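Local coordinates for protein putative glycosyl hydrolase (Bacteroides thetaiotaomicron VPI-5482, PDB 3K11) that is a putative glycosyl hydrolase of family 88, probably hydrolysing glycosidic substrates, although its exact reaction is not established, at residues E181-D186 against V230-Q235; F189-P194 against L201-M206. All blocks are in the same frame, centred on the assembly; numbering follows the deposited sequence.

Contact 1: E181-D186 against V230-Q235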
loop_
_atom_site.group_PDB
_atom_site.type_symbol
_atom_site.label_atom_id
_atom_site.label_comp_id
_atom_site.label_asym_id
_atom_site.label_seq_id
_atom_site.Cartn_x
_atom_site.Cartn_y
_atom_site.Cartn_z
ATOM N N GLU A 181 20.555 -26.257 -22.166
ATOM C CA GLU A 181 20.283 -25.108 -21.308
ATOM C C GLU A 181 20.997 -25.214 -19.956
ATOM O O GLU A 181 20.966 -26.272 -19.331
ATOM C CB GLU A 181 18.767 -24.981 -21.084
ATOM C CG GLU A 181 18.321 -23.909 -20.072
ATOM C CD GLU A 181 18.931 -22.535 -20.320
ATOM O OE1 GLU A 181 18.880 -22.040 -21.476
ATOM O OE2 GLU A 181 19.478 -21.948 -19.367
ATOM N N TYR A 182 21.614 -24.113 -19.515
ATOM C CA TYR A 182 22.273 -24.047 -18.227
ATOM C C TYR A 182 21.262 -24.246 -17.090
ATOM O O TYR A 182 20.105 -23.785 -17.159
ATOM C CB TYR A 182 22.928 -22.686 -18.032
ATOM C CG TYR A 182 23.743 -22.615 -16.761
ATOM C CD1 TYR A 182 24.973 -23.236 -16.683
ATOM C CD2 TYR A 182 23.303 -21.932 -15.650
ATOM C CE1 TYR A 182 25.714 -23.217 -15.513
ATOM C CE2 TYR A 182 24.047 -21.897 -14.482
ATOM C CZ TYR A 182 25.244 -22.564 -14.413
ATOM O OH TYR A 182 26.010 -22.545 -13.285
ATOM N N ARG A 183 21.719 -24.962 -16.061
ATOM C CA ARG A 183 20.891 -25.240 -14.889
ATOM C C ARG A 183 21.724 -25.072 -13.627
ATOM O O ARG A 183 22.951 -25.219 -13.653
ATOM C CB ARG A 183 20.418 -26.674 -14.914
ATOM C CG ARG A 183 19.481 -27.037 -16.082
ATOM C CD ARG A 183 19.505 -28.478 -16.248
ATOM N NE ARG A 183 18.674 -29.078 -17.311
ATOM C CZ ARG A 183 17.552 -29.796 -17.113
ATOM N NH1 ARG A 183 17.006 -29.923 -15.897
ATOM N NH2 ARG A 183 16.959 -30.387 -18.144
ATOM N N LEU A 184 21.032 -24.830 -12.518
ATOM C CA LEU A 184 21.639 -24.886 -11.191
ATOM C C LEU A 184 22.058 -26.315 -10.893
ATOM O O LEU A 184 21.715 -27.229 -11.647
ATOM C CB LEU A 184 20.639 -24.429 -10.111
ATOM C CG LEU A 184 20.098 -22.990 -10.097
ATOM C CD1 LEU A 184 19.228 -22.739 -8.856
ATOM C CD2 LEU A 184 21.217 -21.960 -10.208
ATOM N N ALA A 185 22.781 -26.534 -9.794
ATOM C CA ALA A 185 23.237 -27.887 -9.435
ATOM C C ALA A 185 22.064 -28.867 -9.308
ATOM O O ALA A 185 22.164 -30.047 -9.713
ATOM C CB ALA A 185 24.058 -27.859 -8.134
ATOM N N ASP A 186 20.945 -28.367 -8.799
ATOM C CA ASP A 186 19.763 -29.176 -8.608
ATOM C C ASP A 186 18.912 -29.342 -9.858
ATOM O O ASP A 186 17.844 -29.940 -9.791
ATOM C CB ASP A 186 18.936 -28.642 -7.470
ATOM C CG ASP A 186 18.200 -27.378 -7.809
ATOM O OD1 ASP A 186 18.335 -26.817 -8.915
ATOM O OD2 ASP A 186 17.473 -26.937 -6.920
ATOM N N VAL A 230 7.241 -30.981 -13.146
ATOM C CA VAL A 230 6.899 -30.732 -11.737
ATOM C C VAL A 230 8.111 -30.311 -10.878
ATOM O O VAL A 230 8.036 -29.389 -10.057
ATOM C CB VAL A 230 6.162 -31.946 -11.131
ATOM C CG1 VAL A 230 5.976 -31.810 -9.605
ATOM C CG2 VAL A 230 4.760 -32.076 -11.816
ATOM N N LYS A 231 9.217 -31.000 -11.067
ATOM C CA LYS A 231 10.440 -30.704 -10.334
ATOM C C LYS A 231 10.877 -29.278 -10.587
ATOM O O LYS A 231 11.216 -28.543 -9.670
ATOM C CB LYS A 231 11.534 -31.669 -10.811
ATOM C CG LYS A 231 12.857 -31.532 -10.053
ATOM C CD LYS A 231 13.967 -32.429 -10.615
ATOM C CE LYS A 231 15.349 -32.123 -9.887
ATOM N NZ LYS A 231 16.504 -32.487 -10.721
ATOM N N GLN A 232 10.894 -28.864 -11.852
ATOM C CA GLN A 232 11.184 -27.458 -12.160
ATOM C C GLN A 232 10.219 -26.547 -11.456
ATOM O O GLN A 232 10.602 -25.569 -10.799
ATOM C CB GLN A 232 11.039 -27.212 -13.670
ATOM C CG GLN A 232 12.128 -27.880 -14.503
ATOM C CD GLN A 232 13.513 -27.308 -14.313
ATOM O OE1 GLN A 232 13.669 -26.149 -13.992
ATOM N NE2 GLN A 232 14.527 -28.142 -14.554
ATOM N N PHE A 233 8.945 -26.836 -11.612
ATOM C CA PHE A 233 7.949 -25.921 -11.008
ATOM C C PHE A 233 8.237 -25.712 -9.538
ATOM O O PHE A 233 8.270 -24.591 -9.053
ATOM C CB PHE A 233 6.535 -26.453 -11.198
ATOM C CG PHE A 233 5.462 -25.467 -10.788
ATOM C CD1 PHE A 233 5.020 -25.379 -9.456
ATOM C CD2 PHE A 233 4.876 -24.640 -11.718
ATOM C CE1 PHE A 233 4.063 -24.459 -9.085
ATOM C CE2 PHE A 233 3.886 -23.663 -11.305
ATOM C CZ PHE A 233 3.509 -23.586 -10.022
ATOM N N LEU A 234 8.439 -26.802 -8.807
ATOM C CA LEU A 234 8.545 -26.684 -7.364
ATOM C C LEU A 234 9.893 -26.127 -6.925
ATOM O O LEU A 234 9.995 -25.408 -5.912
ATOM C CB LEU A 234 8.295 -28.050 -6.743
ATOM C CG LEU A 234 6.907 -28.693 -6.894
ATOM C CD1 LEU A 234 6.961 -30.095 -6.308
ATOM C CD2 LEU A 234 5.769 -27.841 -6.222
ATOM N N GLN A 235 10.929 -26.401 -7.691
ATOM C CA GLN A 235 12.282 -25.861 -7.370
ATOM C C GLN A 235 12.348 -24.355 -7.601
ATOM O O GLN A 235 13.039 -23.636 -6.872
ATOM C CB GLN A 235 13.357 -26.642 -8.157
ATOM C CG GLN A 235 13.612 -28.011 -7.531
ATOM C CD GLN A 235 14.671 -28.863 -8.190
ATOM O OE1 GLN A 235 14.900 -29.987 -7.723
ATOM N NE2 GLN A 235 15.303 -28.380 -9.264
#

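Contact 2: F189-P194 against L201-M206. With EDO (1,2-ethanediol), chain I; EDO (1,2-ethanediol), chain J.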
loop_
_atom_site.group_PDB
_atom_site.type_symbol
_atom_site.label_atom_id
_atom_site.label_comp_id
_atom_site.label_asym_id
_atom_site.label_seq_id
_atom_site.Cartn_x
_atom_site.Cartn_y
_atom_site.Cartn_z
ATOM N N PHE A 189 16.297 -24.803 -14.313
ATOM C CA PHE A 189 16.708 -23.935 -15.438
ATOM C C PHE A 189 17.175 -22.586 -14.873
ATOM O O PHE A 189 16.446 -21.968 -14.130
ATOM C CB PHE A 189 15.557 -23.694 -16.406
ATOM C CG PHE A 189 15.066 -24.941 -17.120
ATOM C CD1 PHE A 189 15.940 -25.761 -17.792
ATOM C CD2 PHE A 189 13.699 -25.218 -17.190
ATOM C CE1 PHE A 189 15.461 -26.884 -18.493
ATOM C CE2 PHE A 189 13.240 -26.329 -17.896
ATOM C CZ PHE A 189 14.112 -27.141 -18.516
ATOM N N ALA A 190 18.373 -22.123 -15.296
ATOM C CA ALA A 190 19.000 -20.915 -14.748
ATOM C C ALA A 190 19.728 -20.143 -15.831
ATOM O O ALA A 190 19.826 -20.588 -16.998
ATOM C CB ALA A 190 19.992 -21.313 -13.653
ATOM N N ARG A 191 20.226 -18.977 -15.445
ATOM C CA ARG A 191 21.039 -18.119 -16.313
ATOM C C ARG A 191 22.264 -17.675 -15.565
ATOM O O ARG A 191 22.301 -17.698 -14.338
ATOM C CB ARG A 191 20.256 -16.887 -16.764
ATOM C CG ARG A 191 18.923 -17.212 -17.372
ATOM C CD ARG A 191 18.383 -16.067 -18.159
ATOM N NE ARG A 191 16.975 -16.284 -18.470
ATOM C CZ ARG A 191 16.207 -15.408 -19.098
ATOM N NH1 ARG A 191 16.703 -14.259 -19.513
ATOM N NH2 ARG A 191 14.931 -15.680 -19.302
ATOM N N ASN A 192 23.267 -17.240 -16.313
ATOM C CA ASN A 192 24.442 -16.601 -15.714
ATOM C C ASN A 192 24.448 -15.084 -16.016
ATOM O O ASN A 192 25.471 -14.420 -15.912
ATOM C CB ASN A 192 25.710 -17.322 -16.174
ATOM C CG ASN A 192 25.858 -18.634 -15.494
ATOM O OD1 ASN A 192 25.902 -18.697 -14.264
ATOM N ND2 ASN A 192 25.856 -19.705 -16.276
ATOM N N ARG A 193 23.277 -14.552 -16.369
ATOM C CA ARG A 193 23.077 -13.121 -16.485
ATOM C C ARG A 193 21.844 -12.768 -15.712
ATOM O O ARG A 193 20.911 -13.564 -15.683
ATOM C CB ARG A 193 22.900 -12.641 -17.927
ATOM C CG ARG A 193 21.572 -13.005 -18.584
ATOM C CD ARG A 193 21.564 -12.647 -20.062
ATOM N NE ARG A 193 20.225 -12.731 -20.698
ATOM C CZ ARG A 193 19.332 -11.751 -20.688
ATOM N NH1 ARG A 193 19.572 -10.615 -20.062
ATOM N NH2 ARG A 193 18.174 -11.923 -21.285
ATOM N N PRO A 194 21.840 -11.604 -15.061
ATOM C CA PRO A 194 22.959 -10.633 -14.943
ATOM C C PRO A 194 24.042 -11.015 -13.958
ATOM O O PRO A 194 25.022 -10.273 -13.819
ATOM C CB PRO A 194 22.246 -9.357 -14.502
ATOM C CG PRO A 194 21.095 -9.846 -13.691
ATOM C CD PRO A 194 20.615 -11.090 -14.422
ATOM N N LEU A 201 12.132 -15.495 -13.095
ATOM C CA LEU A 201 10.748 -15.965 -13.002
ATOM C C LEU A 201 10.235 -16.329 -14.398
ATOM O O LEU A 201 9.479 -17.302 -14.565
ATOM C CB LEU A 201 9.879 -14.885 -12.351
ATOM C CG LEU A 201 8.472 -15.270 -11.999
ATOM C CD1 LEU A 201 8.443 -16.499 -11.066
ATOM C CD2 LEU A 201 7.731 -14.037 -11.374
ATOM N N ASP A 202 10.648 -15.564 -15.422
ATOM C CA ASP A 202 10.193 -15.787 -16.793
ATOM C C ASP A 202 10.464 -17.209 -17.231
ATOM O O ASP A 202 9.684 -17.767 -18.020
ATOM C CB ASP A 202 10.917 -14.874 -17.800
ATOM C CG ASP A 202 10.864 -13.380 -17.413
ATOM O OD1 ASP A 202 11.337 -13.045 -16.332
ATOM O OD2 ASP A 202 10.304 -12.548 -18.163
ATOM N N ASP A 203 11.509 -17.837 -16.686
ATOM C CA ASP A 203 11.926 -19.161 -17.203
ATOM C C ASP A 203 11.009 -20.275 -16.730
ATOM O O ASP A 203 11.051 -21.344 -17.273
ATOM C CB ASP A 203 13.355 -19.485 -16.863
ATOM C CG ASP A 203 14.364 -18.737 -17.726
ATOM O OD1 ASP A 203 14.006 -18.342 -18.863
ATOM O OD2 ASP A 203 15.520 -18.625 -17.290
HETATM N N MSE A 204 10.167 -20.025 -15.717
HETATM C CA MSE A 204 9.105 -20.971 -15.414
HETATM C C MSE A 204 8.304 -21.222 -16.706
HETATM O O MSE A 204 8.011 -22.351 -17.076
HETATM C CB MSE A 204 8.200 -20.460 -14.303
HETATM C CG MSE A 204 8.893 -20.478 -12.949
HETATM SE SE MSE A 204 7.733 -20.004 -11.493
HETATM C CE MSE A 204 6.824 -21.684 -11.333
ATOM N N PHE A 205 8.000 -20.146 -17.420
ATOM C CA PHE A 205 7.182 -20.187 -18.629
ATOM C C PHE A 205 8.009 -20.505 -19.845
ATOM O O PHE A 205 7.542 -21.196 -20.750
ATOM C CB PHE A 205 6.425 -18.879 -18.806
ATOM C CG PHE A 205 5.559 -18.859 -20.015
ATOM C CD1 PHE A 205 4.372 -19.626 -20.071
ATOM C CD2 PHE A 205 5.949 -18.120 -21.113
ATOM C CE1 PHE A 205 3.597 -19.630 -21.223
ATOM C CE2 PHE A 205 5.189 -18.133 -22.285
ATOM C CZ PHE A 205 4.007 -18.876 -22.329
HETATM N N MSE A 206 9.246 -20.039 -19.877
HETATM C CA MSE A 206 10.069 -20.359 -21.042
HETATM C C MSE A 206 10.386 -21.847 -21.125
HETATM O O MSE A 206 10.522 -22.398 -22.222
HETATM C CB MSE A 206 11.355 -19.538 -21.080
HETATM C CG MSE A 206 11.177 -18.075 -20.990
HETATM SE SE MSE A 206 9.986 -17.299 -22.376
HETATM C CE MSE A 206 9.256 -15.729 -21.318
HETATM C C1 EDO I . 12.519 -13.291 -21.328
HETATM O O1 EDO I . 12.562 -14.452 -20.507
HETATM C C2 EDO I . 13.602 -12.344 -20.847
HETATM O O2 EDO I . 14.803 -12.756 -21.455
HETATM C C1 EDO J . 15.195 -8.169 -22.521
HETATM O O1 EDO J . 15.817 -7.000 -21.963
HETATM C C2 EDO J . 15.343 -9.377 -21.621
HETATM O O2 EDO J . 16.688 -9.395 -21.157
HETATM O O HOH W 1 15.970 -19.115 -14.637
HETATM O O HOH W 2 17.236 -20.575 -18.311
#

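Contact 1: E181-D186 against V230-Q235
The carboxylate of Asp-186 and the side-chain amide of Gln-235 lie stacked with their planes 16° apart, the two side chains arriving from opposite directions and Gln-235 NE2 3.4 Å from Asp-186 CG. In this placement NE2 does not point its N-H at the carboxylate, and no hydrogen bond forms to it; instead Gln-235 NE2 donates to the backbone O of Asp-186 at 3.0 Å, from well above the carbonyl plane. Lys-231 NZ reaches the same Asp-186 O, also at 3.0 Å, from the opposite face of that plane. The lysine chain, extended beyond a CG anti to the backbone N (chi1 -176°), spans the gap. On the next helix residue, Gln-232 meets Arg-183, the side chains crossing at about a right angle with planes 68° apart. Arg-183 NH1 and Gln-232 NE2, 3.3 Å apart, are both donors and share acceptors rather than bond: Glu-228 OE2 and Gly-187 O. The Asp-186 carboxylate is bonded to Thr-188 and salt-bridged to Arg-239, and Thr-188 OG1 also bonds Gln-235 NE2. Lys-231 and Gln-235, one helical turn apart, thus hold one loop carbonyl from its two faces, while Lys-231 and Arg-239 would probably stabilise the negative charge of Asp-186.

Contact 2: F189-P194 against L201-M206
A side-on salt bridge joins the loop ahead of strand 198-200 to the first turn of helix 202-217, in what is, as in other family 88 enzymes, probably an (alpha/alpha)6 barrel. Arg-191 grips Asp-203 with two nitrogens. Its NE donates to OD2 of Asp-203 at 3.0 Å, and its NH2 to OD1 of Asp-203 at 2.9 Å, both bonds nearly straight. Both oxygens lie close to the guanidinium plane, but the carboxylate is turned 38° from it, so OD2 is met on its syn side and OD1 from above the carboxylate. The arginine chain, extended from CG to NE, carries the guanidinium across to the helix. One water donates to both Asp-203 OD2 and Phe-189 O, bridging them; a second lies within hydrogen-bonding distance of Ala-190 O and Asp-203 OD2, its proton assignment uncertain. NH2 of Arg-191 holds O1 of an ethanediol, probably from the crystallisation liquor, at the guanidinium edge, and NH1 holds its O2; O1 lies 3.2 Å from Asp-202 CB. Trp-200 adds a cation-pi contact to Arg-191, while Arg-193 binds a second ethanediol and pairs with Asp-423 of the second subunit. Asp-202 turns OD1 to His-250. The two-point grip on Asp-203 fixes the guanidinium in rotation and sets both groups in one orientation, in which NH1 and NH2 are presented to the ethanediol.

From the N terminus, the chain leaves helix 167-180 and enters the loop that holds both first segments, 181-186 and then 189-194. Contact 2 closes a short loop, with strand 198-200 lying between its ends, onto the start of helix 202-217. Contact 1 closes the longer one, bringing the beginning of the loop onto helix 222-240, the next helix along. Contact 2 therefore lies wholly within the span of contact 1, and the two do not cross. Their centres are about 10 Å apart, joined directly where Gln-232 OE1 meets Phe-189 N and Tyr-182 O meets Ala-190 N, so one loop is tied to two successive helices.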